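Local coordinates for protein aminopeptidase (Aneurinibacillus sp. AM-1, PDB 5IB9) that probably acts as a zinc-dependent aminopeptidase of family M28, removing residues from the N-terminus of peptides, and is captured here with a bestatin-type inhibitor, at residues K384-N387 with V388-V392; D6-I9 with T10-D14; V41-I44 with E45-K49. One frame throughout, in Å; residues are numbered along the deposited sequence.

Interaction 1: K384-N387 with V388-V392; sequences KLDN and VADIV. With ZN (zinc ion), chain D; ZN (zinc ion), chain E.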
loop_
_atom_site.group_PDB
_atom_site.type_symbol
_atom_site.label_atom_id
_atom_site.label_comp_id
_atom_site.label_asym_id
_atom_site.label_seq_id
_atom_site.Cartn_x
_atom_site.Cartn_y
_atom_site.Cartn_z
ATOM N N LYS A 384 -9.709 35.463 -6.818
ATOM C CA LYS A 384 -9.318 34.203 -7.507
ATOM C C LYS A 384 -9.963 33.061 -6.740
ATOM O O LYS A 384 -10.511 32.143 -7.366
ATOM C CB LYS A 384 -7.828 34.025 -7.663
ATOM C CG LYS A 384 -7.283 35.070 -8.668
ATOM C CD LYS A 384 -5.834 34.770 -8.915
ATOM C CE LYS A 384 -5.551 34.109 -10.196
ATOM N NZ LYS A 384 -4.216 34.501 -10.664
ATOM N N LEU A 385 -9.811 33.002 -5.420
ATOM C CA LEU A 385 -10.382 31.906 -4.660
ATOM C C LEU A 385 -11.877 31.843 -4.910
ATOM O O LEU A 385 -12.448 30.751 -5.126
ATOM C CB LEU A 385 -10.212 32.153 -3.134
ATOM C CG LEU A 385 -8.794 32.028 -2.624
ATOM C CD1 LEU A 385 -8.825 32.532 -1.164
ATOM C CD2 LEU A 385 -8.195 30.621 -2.665
ATOM N N ASP A 386 -12.612 32.978 -4.884
ATOM C CA ASP A 386 -13.991 32.984 -5.110
ATOM C C ASP A 386 -14.334 32.472 -6.536
ATOM O O ASP A 386 -15.356 31.784 -6.707
ATOM C CB ASP A 386 -14.576 34.426 -4.927
ATOM C CG ASP A 386 -16.117 34.448 -5.037
ATOM O OD1 ASP A 386 -16.838 34.042 -4.102
ATOM O OD2 ASP A 386 -16.682 34.851 -6.182
ATOM N N ASN A 387 -13.528 32.863 -7.548
ATOM C CA ASN A 387 -13.855 32.471 -8.890
ATOM C C ASN A 387 -13.682 30.965 -9.032
ATOM O O ASN A 387 -14.502 30.343 -9.705
ATOM C CB ASN A 387 -12.852 33.175 -9.806
ATOM C CG ASN A 387 -13.084 32.799 -11.298
ATOM O OD1 ASN A 387 -14.199 33.019 -11.824
ATOM N ND2 ASN A 387 -12.148 32.195 -11.885
ATOM N N VAL A 388 -12.634 30.403 -8.411
ATOM C CA VAL A 388 -12.449 28.934 -8.514
ATOM C C VAL A 388 -13.580 28.229 -7.801
ATOM O O VAL A 388 -14.155 27.214 -8.269
ATOM C CB VAL A 388 -11.081 28.513 -8.013
ATOM C CG1 VAL A 388 -10.954 26.926 -7.939
ATOM C CG2 VAL A 388 -10.069 29.113 -8.931
ATOM N N ALA A 389 -13.941 28.710 -6.614
ATOM C CA ALA A 389 -15.051 28.100 -5.943
ATOM C C ALA A 389 -16.334 28.237 -6.774
ATOM O O ALA A 389 -17.113 27.253 -6.837
ATOM C CB ALA A 389 -15.215 28.831 -4.550
ATOM N N ASP A 390 -16.584 29.405 -7.427
ATOM C CA ASP A 390 -17.826 29.466 -8.238
ATOM C C ASP A 390 -17.784 28.479 -9.374
ATOM O O ASP A 390 -18.766 27.846 -9.689
ATOM C CB ASP A 390 -17.924 30.922 -8.785
ATOM C CG ASP A 390 -18.247 31.905 -7.762
ATOM O OD1 ASP A 390 -18.753 31.584 -6.702
ATOM O OD2 ASP A 390 -17.961 33.082 -8.061
ATOM N N ILE A 391 -16.654 28.375 -10.107
ATOM C CA ILE A 391 -16.570 27.504 -11.285
ATOM C C ILE A 391 -16.643 25.985 -10.874
ATOM O O ILE A 391 -17.425 25.187 -11.452
ATOM C CB ILE A 391 -15.365 27.814 -12.088
ATOM C CG1 ILE A 391 -15.508 29.161 -12.853
ATOM C CG2 ILE A 391 -15.046 26.716 -13.114
ATOM C CD1 ILE A 391 -14.190 29.774 -13.371
ATOM N N VAL A 392 -15.806 25.599 -9.898
ATOM C CA VAL A 392 -15.747 24.189 -9.489
ATOM C C VAL A 392 -17.112 23.856 -8.827
ATOM O O VAL A 392 -17.642 22.797 -9.054
ATOM C CB VAL A 392 -14.514 23.917 -8.649
ATOM C CG1 VAL A 392 -14.587 22.482 -8.018
ATOM C CG2 VAL A 392 -13.311 23.978 -9.520
HETATM ZN ZN ZN D . -18.286 34.653 -6.948
HETATM ZN ZN ZN E . -18.748 34.238 -3.639
HETATM O O HOH W 1 -16.796 34.005 -10.586
HETATM O O HOH W 2 -19.474 34.750 -5.556
HETATM O O HOH W 3 -18.249 36.430 -8.063
HETATM O O HOH W 4 -19.290 35.963 -8.691
HETATM O O HOH W 5 -18.376 36.190 -3.072
HETATM O O HOH W 6 -20.821 34.600 -2.891
#

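Interaction 2: D6-I9 with T10-D14; sequences DHQI and TKRTD. With ZN (zinc ion), chain E.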
loop_
_atom_site.group_PDB
_atom_site.type_symbol
_atom_site.label_atom_id
_atom_site.label_comp_id
_atom_site.label_asym_id
_atom_site.label_seq_id
_atom_site.Cartn_x
_atom_site.Cartn_y
_atom_site.Cartn_z
ATOM N N ASP A 6 -26.619 27.920 -11.191
ATOM C CA ASP A 6 -25.301 28.389 -10.738
ATOM C C ASP A 6 -25.438 29.368 -9.590
ATOM O O ASP A 6 -24.560 29.427 -8.740
ATOM C CB ASP A 6 -24.472 29.085 -11.817
ATOM C CG ASP A 6 -24.111 28.182 -12.986
ATOM O OD1 ASP A 6 -24.106 26.903 -12.860
ATOM O OD2 ASP A 6 -23.760 28.782 -14.047
ATOM N N HIS A 7 -26.565 30.135 -9.552
ATOM C CA HIS A 7 -26.766 31.123 -8.497
ATOM C C HIS A 7 -26.814 30.494 -7.075
ATOM O O HIS A 7 -26.373 31.124 -6.101
ATOM C CB HIS A 7 -28.033 31.962 -8.794
ATOM C CG HIS A 7 -27.853 33.018 -9.859
ATOM N ND1 HIS A 7 -28.829 33.952 -10.174
ATOM C CD2 HIS A 7 -26.808 33.294 -10.689
ATOM C CE1 HIS A 7 -28.402 34.739 -11.148
ATOM N NE2 HIS A 7 -27.184 34.350 -11.494
ATOM N N GLN A 8 -27.250 29.227 -7.001
ATOM C CA GLN A 8 -27.253 28.523 -5.682
ATOM C C GLN A 8 -25.826 28.382 -5.151
ATOM O O GLN A 8 -25.598 28.438 -3.953
ATOM C CB GLN A 8 -27.866 27.130 -5.802
ATOM C CG GLN A 8 -29.345 27.146 -6.178
ATOM C CD GLN A 8 -30.221 27.883 -5.116
ATOM O OE1 GLN A 8 -29.774 28.235 -4.042
ATOM N NE2 GLN A 8 -31.444 28.166 -5.475
ATOM N N ILE A 9 -24.839 28.354 -6.050
ATOM C CA ILE A 9 -23.436 28.283 -5.608
ATOM C C ILE A 9 -22.808 29.686 -5.497
ATOM O O ILE A 9 -22.263 30.051 -4.491
ATOM C CB ILE A 9 -22.628 27.487 -6.658
ATOM C CG1 ILE A 9 -23.223 26.063 -6.896
ATOM C CG2 ILE A 9 -21.153 27.540 -6.333
ATOM C CD1 ILE A 9 -23.218 25.256 -5.590
ATOM N N THR A 10 -23.024 30.545 -6.536
ATOM C CA THR A 10 -22.283 31.808 -6.561
ATOM C C THR A 10 -22.776 32.837 -5.532
ATOM O O THR A 10 -22.000 33.722 -5.183
ATOM C CB THR A 10 -22.277 32.446 -7.988
ATOM O OG1 THR A 10 -23.624 32.710 -8.365
ATOM C CG2 THR A 10 -21.742 31.395 -9.027
ATOM N N LYS A 11 -24.032 32.676 -5.102
ATOM C CA LYS A 11 -24.468 33.599 -4.048
ATOM C C LYS A 11 -23.952 33.235 -2.651
ATOM O O LYS A 11 -24.087 34.012 -1.688
ATOM C CB LYS A 11 -25.948 33.619 -3.959
ATOM C CG LYS A 11 -26.628 32.381 -3.363
ATOM C CD LYS A 11 -28.169 32.645 -3.325
ATOM C CE LYS A 11 -28.959 31.468 -2.937
ATOM N NZ LYS A 11 -30.424 31.858 -2.885
ATOM N N ARG A 12 -23.380 32.056 -2.503
ATOM C CA ARG A 12 -22.960 31.510 -1.225
ATOM C C ARG A 12 -21.458 31.369 -1.058
ATOM O O ARG A 12 -21.004 31.126 0.056
ATOM C CB ARG A 12 -23.551 30.091 -1.073
ATOM C CG ARG A 12 -25.026 30.061 -1.029
ATOM C CD ARG A 12 -25.477 28.728 -0.447
ATOM N NE ARG A 12 -26.857 28.903 0.019
ATOM C CZ ARG A 12 -27.887 28.829 -0.795
ATOM N NH1 ARG A 12 -27.759 28.586 -2.072
ATOM N NH2 ARG A 12 -29.163 29.009 -0.321
ATOM N N THR A 13 -20.613 31.458 -2.107
ATOM C CA THR A 13 -19.190 31.250 -1.875
ATOM C C THR A 13 -18.483 32.413 -1.170
ATOM O O THR A 13 -18.358 33.554 -1.669
ATOM C CB THR A 13 -18.538 31.091 -3.279
ATOM O OG1 THR A 13 -19.056 32.159 -4.151
ATOM C CG2 THR A 13 -18.858 29.696 -3.958
ATOM N N ASP A 14 -18.085 32.155 0.068
ATOM C CA ASP A 14 -17.651 33.221 0.942
ATOM C C ASP A 14 -16.173 33.262 0.908
ATOM O O ASP A 14 -15.476 32.325 1.428
ATOM C CB ASP A 14 -18.242 32.944 2.304
ATOM C CG ASP A 14 -17.931 34.033 3.344
ATOM O OD1 ASP A 14 -16.845 34.610 3.338
ATOM O OD2 ASP A 14 -18.903 34.165 4.147
HETATM ZN ZN ZN E . -18.748 34.238 -3.639
HETATM O O HOH W 2 -19.474 34.750 -5.556
HETATM O O HOH W 6 -20.821 34.600 -2.891
HETATM O O HOH W 5 -18.376 36.190 -3.072
#

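Interaction 3: V41-I44 with E45-K49; sequences VRYI and EQQFK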
loop_
_atom_site.group_PDB
_atom_site.type_symbol
_atom_site.label_atom_id
_atom_site.label_comp_id
_atom_site.label_asym_id
_atom_site.label_seq_id
_atom_site.Cartn_x
_atom_site.Cartn_y
_atom_site.Cartn_z
ATOM N N VAL A 41 -4.991 18.551 10.023
ATOM C CA VAL A 41 -6.009 17.462 9.978
ATOM C C VAL A 41 -7.118 17.733 10.996
ATOM O O VAL A 41 -8.311 17.658 10.658
ATOM C CB VAL A 41 -5.312 16.110 10.212
ATOM C CG1 VAL A 41 -6.343 15.066 10.645
ATOM C CG2 VAL A 41 -4.528 15.762 9.000
ATOM N N ARG A 42 -6.731 18.093 12.256
ATOM C CA ARG A 42 -7.742 18.359 13.228
ATOM C C ARG A 42 -8.584 19.536 12.868
ATOM O O ARG A 42 -9.815 19.592 13.119
ATOM C CB ARG A 42 -7.065 18.586 14.584
ATOM C CG ARG A 42 -6.540 17.298 15.189
ATOM C CD ARG A 42 -7.642 16.779 16.082
ATOM N NE ARG A 42 -8.308 15.764 15.301
ATOM C CZ ARG A 42 -7.837 14.536 15.150
ATOM N NH1 ARG A 42 -6.681 14.238 15.719
ATOM N NH2 ARG A 42 -8.549 13.622 14.441
ATOM N N TYR A 43 -7.960 20.610 12.354
ATOM C CA TYR A 43 -8.665 21.814 11.991
ATOM C C TYR A 43 -9.678 21.533 10.904
ATOM O O TYR A 43 -10.857 22.002 10.946
ATOM C CB TYR A 43 -7.636 22.871 11.579
ATOM C CG TYR A 43 -8.290 24.173 11.125
ATOM C CD1 TYR A 43 -8.645 25.190 12.022
ATOM C CD2 TYR A 43 -8.577 24.390 9.732
ATOM C CE1 TYR A 43 -9.248 26.418 11.577
ATOM C CE2 TYR A 43 -9.182 25.566 9.276
ATOM C CZ TYR A 43 -9.425 26.607 10.208
ATOM O OH TYR A 43 -9.976 27.789 9.754
ATOM N N ILE A 44 -9.167 20.849 9.834
ATOM C CA ILE A 44 -10.013 20.452 8.670
ATOM C C ILE A 44 -11.214 19.621 9.125
ATOM O O ILE A 44 -12.372 19.965 8.773
ATOM C CB ILE A 44 -9.166 19.822 7.585
ATOM C CG1 ILE A 44 -8.236 20.948 7.069
ATOM C CG2 ILE A 44 -10.092 19.303 6.427
ATOM C CD1 ILE A 44 -7.040 20.376 6.294
ATOM N N GLU A 45 -10.919 18.641 9.963
ATOM C CA GLU A 45 -12.026 17.805 10.478
ATOM C C GLU A 45 -13.054 18.667 11.208
ATOM O O GLU A 45 -14.298 18.510 10.963
ATOM C CB GLU A 45 -11.329 16.798 11.452
ATOM C CG GLU A 45 -12.463 16.120 12.278
ATOM C CD GLU A 45 -11.865 15.195 13.347
ATOM O OE1 GLU A 45 -10.671 15.126 13.531
ATOM O OE2 GLU A 45 -12.744 14.617 13.990
ATOM N N GLN A 46 -12.612 19.583 12.063
ATOM C CA GLN A 46 -13.533 20.475 12.795
ATOM C C GLN A 46 -14.365 21.309 11.889
ATOM O O GLN A 46 -15.561 21.483 12.133
ATOM C CB GLN A 46 -12.768 21.340 13.792
ATOM C CG GLN A 46 -13.700 22.344 14.540
ATOM C CD GLN A 46 -14.813 21.655 15.296
ATOM O OE1 GLN A 46 -14.681 20.493 15.788
ATOM N NE2 GLN A 46 -15.906 22.383 15.459
ATOM N N GLN A 47 -13.746 21.826 10.824
ATOM C CA GLN A 47 -14.553 22.674 9.940
ATOM C C GLN A 47 -15.629 21.873 9.249
ATOM O O GLN A 47 -16.818 22.263 9.198
ATOM C CB GLN A 47 -13.744 23.399 8.871
ATOM C CG GLN A 47 -12.638 24.275 9.442
ATOM C CD GLN A 47 -12.915 24.991 10.769
ATOM O OE1 GLN A 47 -12.210 24.682 11.793
ATOM N NE2 GLN A 47 -13.900 25.877 10.789
ATOM N N PHE A 48 -15.276 20.672 8.753
ATOM C CA PHE A 48 -16.304 19.919 8.123
ATOM C C PHE A 48 -17.419 19.564 9.104
ATOM O O PHE A 48 -18.575 19.575 8.743
ATOM C CB PHE A 48 -15.759 18.574 7.592
ATOM C CG PHE A 48 -14.956 18.648 6.272
ATOM C CD1 PHE A 48 -15.450 19.197 5.110
ATOM C CD2 PHE A 48 -13.648 18.096 6.255
ATOM C CE1 PHE A 48 -14.747 19.150 3.889
ATOM C CE2 PHE A 48 -12.973 18.017 5.016
ATOM C CZ PHE A 48 -13.517 18.560 3.879
ATOM N N LYS A 49 -17.027 19.214 10.327
ATOM C CA LYS A 49 -18.064 18.849 11.309
ATOM C C LYS A 49 -18.927 20.064 11.538
ATOM O O LYS A 49 -20.181 19.875 11.758
ATOM C CB LYS A 49 -17.440 18.389 12.616
ATOM C CG LYS A 49 -16.973 16.997 12.611
ATOM C CD LYS A 49 -16.336 16.788 14.059
ATOM C CE LYS A 49 -15.623 15.508 14.263
ATOM N NZ LYS A 49 -14.950 15.632 15.694
#

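Interaction 1: K384-N387 with V388-V392
Asp386 and Asp390 lie one helical turn apart and bind the same zinc ion, that of chain D. From CB outward, Asp390 folds back along the helix: CB lies 3.4 Å from Asp386 O, and with CG anti to the carbonyl carbon (chi1 -71°) the carboxylate lies back toward the preceding turn. OD1 is held by a hydrogen bond with Thr13. OD2 binds the zinc of chain D and accepts a hydrogen bond from water 1 (2.9 Å). Water 1 also donates to Asn387 OD1 (3.0 Å), which makes Asn387 a second-shell partner of Asp390 OD2; Ser335 OG also bonds that OD1. Asp386 bridges two metals: OD2 lies 1.8 Å from the zinc of chain D and OD1 2.0 Å from the zinc of chain E, with water 2 as a second bridge. Its OD2 and Asp390 OD2 come to 2.9 Å, a closeness of two acceptors that the shared zinc explains, and the two carboxylate planes stand 89° apart. Ile391 CD1 lies against the Asn387 amide, 3.5 Å from ND2. Backbone bonds such as Asp390 N to Asp386 O keep the turn regular. Two acidic residues spaced i, i+4 thus make a helical metal-binding pair in a two-zinc cluster separate from the inhibitor site, about 13 Å from the inhibitor at the nearest side chain, Val388.

Interaction 2: D6-I9 with T10-D14
Arg12 and Gln8 meet edge to edge: the guanidinium and the side-chain amide are turned only 19° apart, and the contact runs through the rim of the guanidinium, not its faces. NH1 donates twice, to Gln8 OE1 at 2.8 Å and to the backbone Gln8 O at 2.9 Å, both acceptors lying close to the guanidinium plane. Gln8, bent at chi2 (-61°), curls its amide alongside the arginine, while the arginine chain runs extended from CG to NE past Gln8 O. Were Arg12 an alanine, Gln8 OE1 and Gln8 O would probably lose the donor they share, and the glutamine amide could turn. Where the short helix ends, Ile9 O accepts from Arg12 N (3.0 Å) and weakly from Thr13 N. Ile9 CG2 lies 3.9 Å from Thr13 CG2, and Ile9 itself packs on Val254 and Met255 of helix 238-256. Thr13 then chelates the zinc of chain E with O (2.1 Å) and OG1 (2.2 Å), the latter placed between the backbone N and the carbonyl carbon by chi1 of 46°. Thr10 O accepts from waters 2 and 6, both ligands of that zinc. The chemistry implies a metal held from this loop by a carbonyl and a hydroxyl oxygen together with waters; its charge is probably offset by Asp386, which binds it directly, and by Asp390, close beside Thr13 OG1.

Interaction 3: V41-I44 with E45-K49
Residues 41-44 and 45-49 form one unbroken run of helix 35-50, with regular bonds from Glu45 N to Val41 O, Gln46 N to Arg42 O, Gln47 N to Tyr43 O and Phe48 N to Ile44 O. On one side of the helix Arg42, bent at chi2 and chi3, swings its guanidinium alongside Glu45 in a salt bridge. NE (3.0 Å) and NH2 (2.8 Å) both grip Glu45 OE1, which lies close to the guanidinium plane; NH2 uses the syn lone pair of that oxygen, while NE approaches on the syn side but out of the carboxylate plane. The grip is side-on, through NE and NH2 to one oxygen, with the two planes 69° apart. Glu45, extended with CG opposite the backbone N (chi1 167°), offers its other oxygen to Lys49, whose NZ lies 3.0 Å from OE2 in a weak bond. The result is a three-residue salt-bridge network with i, i+3 and i, i+4 spacing. Within the alpha/beta fold of the peptidase part, one face of this helix packs on strands 187-210, 55-66 and 263-269 and on helix 238-256. There Ile44 CG2 packs 3.5 Å from Phe48 CE2, the two side chains side by side and pointing the same way; Ile44 touches Val245 and Thr268, and Phe48 reaches Val206, Val55 and Phe266. On another flank Gln47 lies over one face of the Tyr43 ring: its CG makes a CH-pi contact 4.1 Å from the ring centroid. Tyr43 also stacks on the ring of Phe24.

Interactions 1 and 2 join directly: Asp390 OD1 reaches Thr13 OG1 (2.6 Å) and both share the zinc of chain E with waters 2, 5 and 6, tying the N-terminal loop to helix 382-400. Interaction 3 stands apart, about 21 and 22 Å from them between centres. Interaction 1 is largely buried, whereas 2 and 3 mix buried aliphatic or aromatic faces with exposed polar ones. Their elements still meet: helix 238-256 packs against both Ile9 and Phe48, and helix 15-25 against both Leu385 and Tyr43. Carboxylates serve zinc in interaction 1 and basic side chains in interaction 3; interaction 2 gives zinc a threonine carbonyl and hydroxyl, and pairs arginine with amide at its more exposed end.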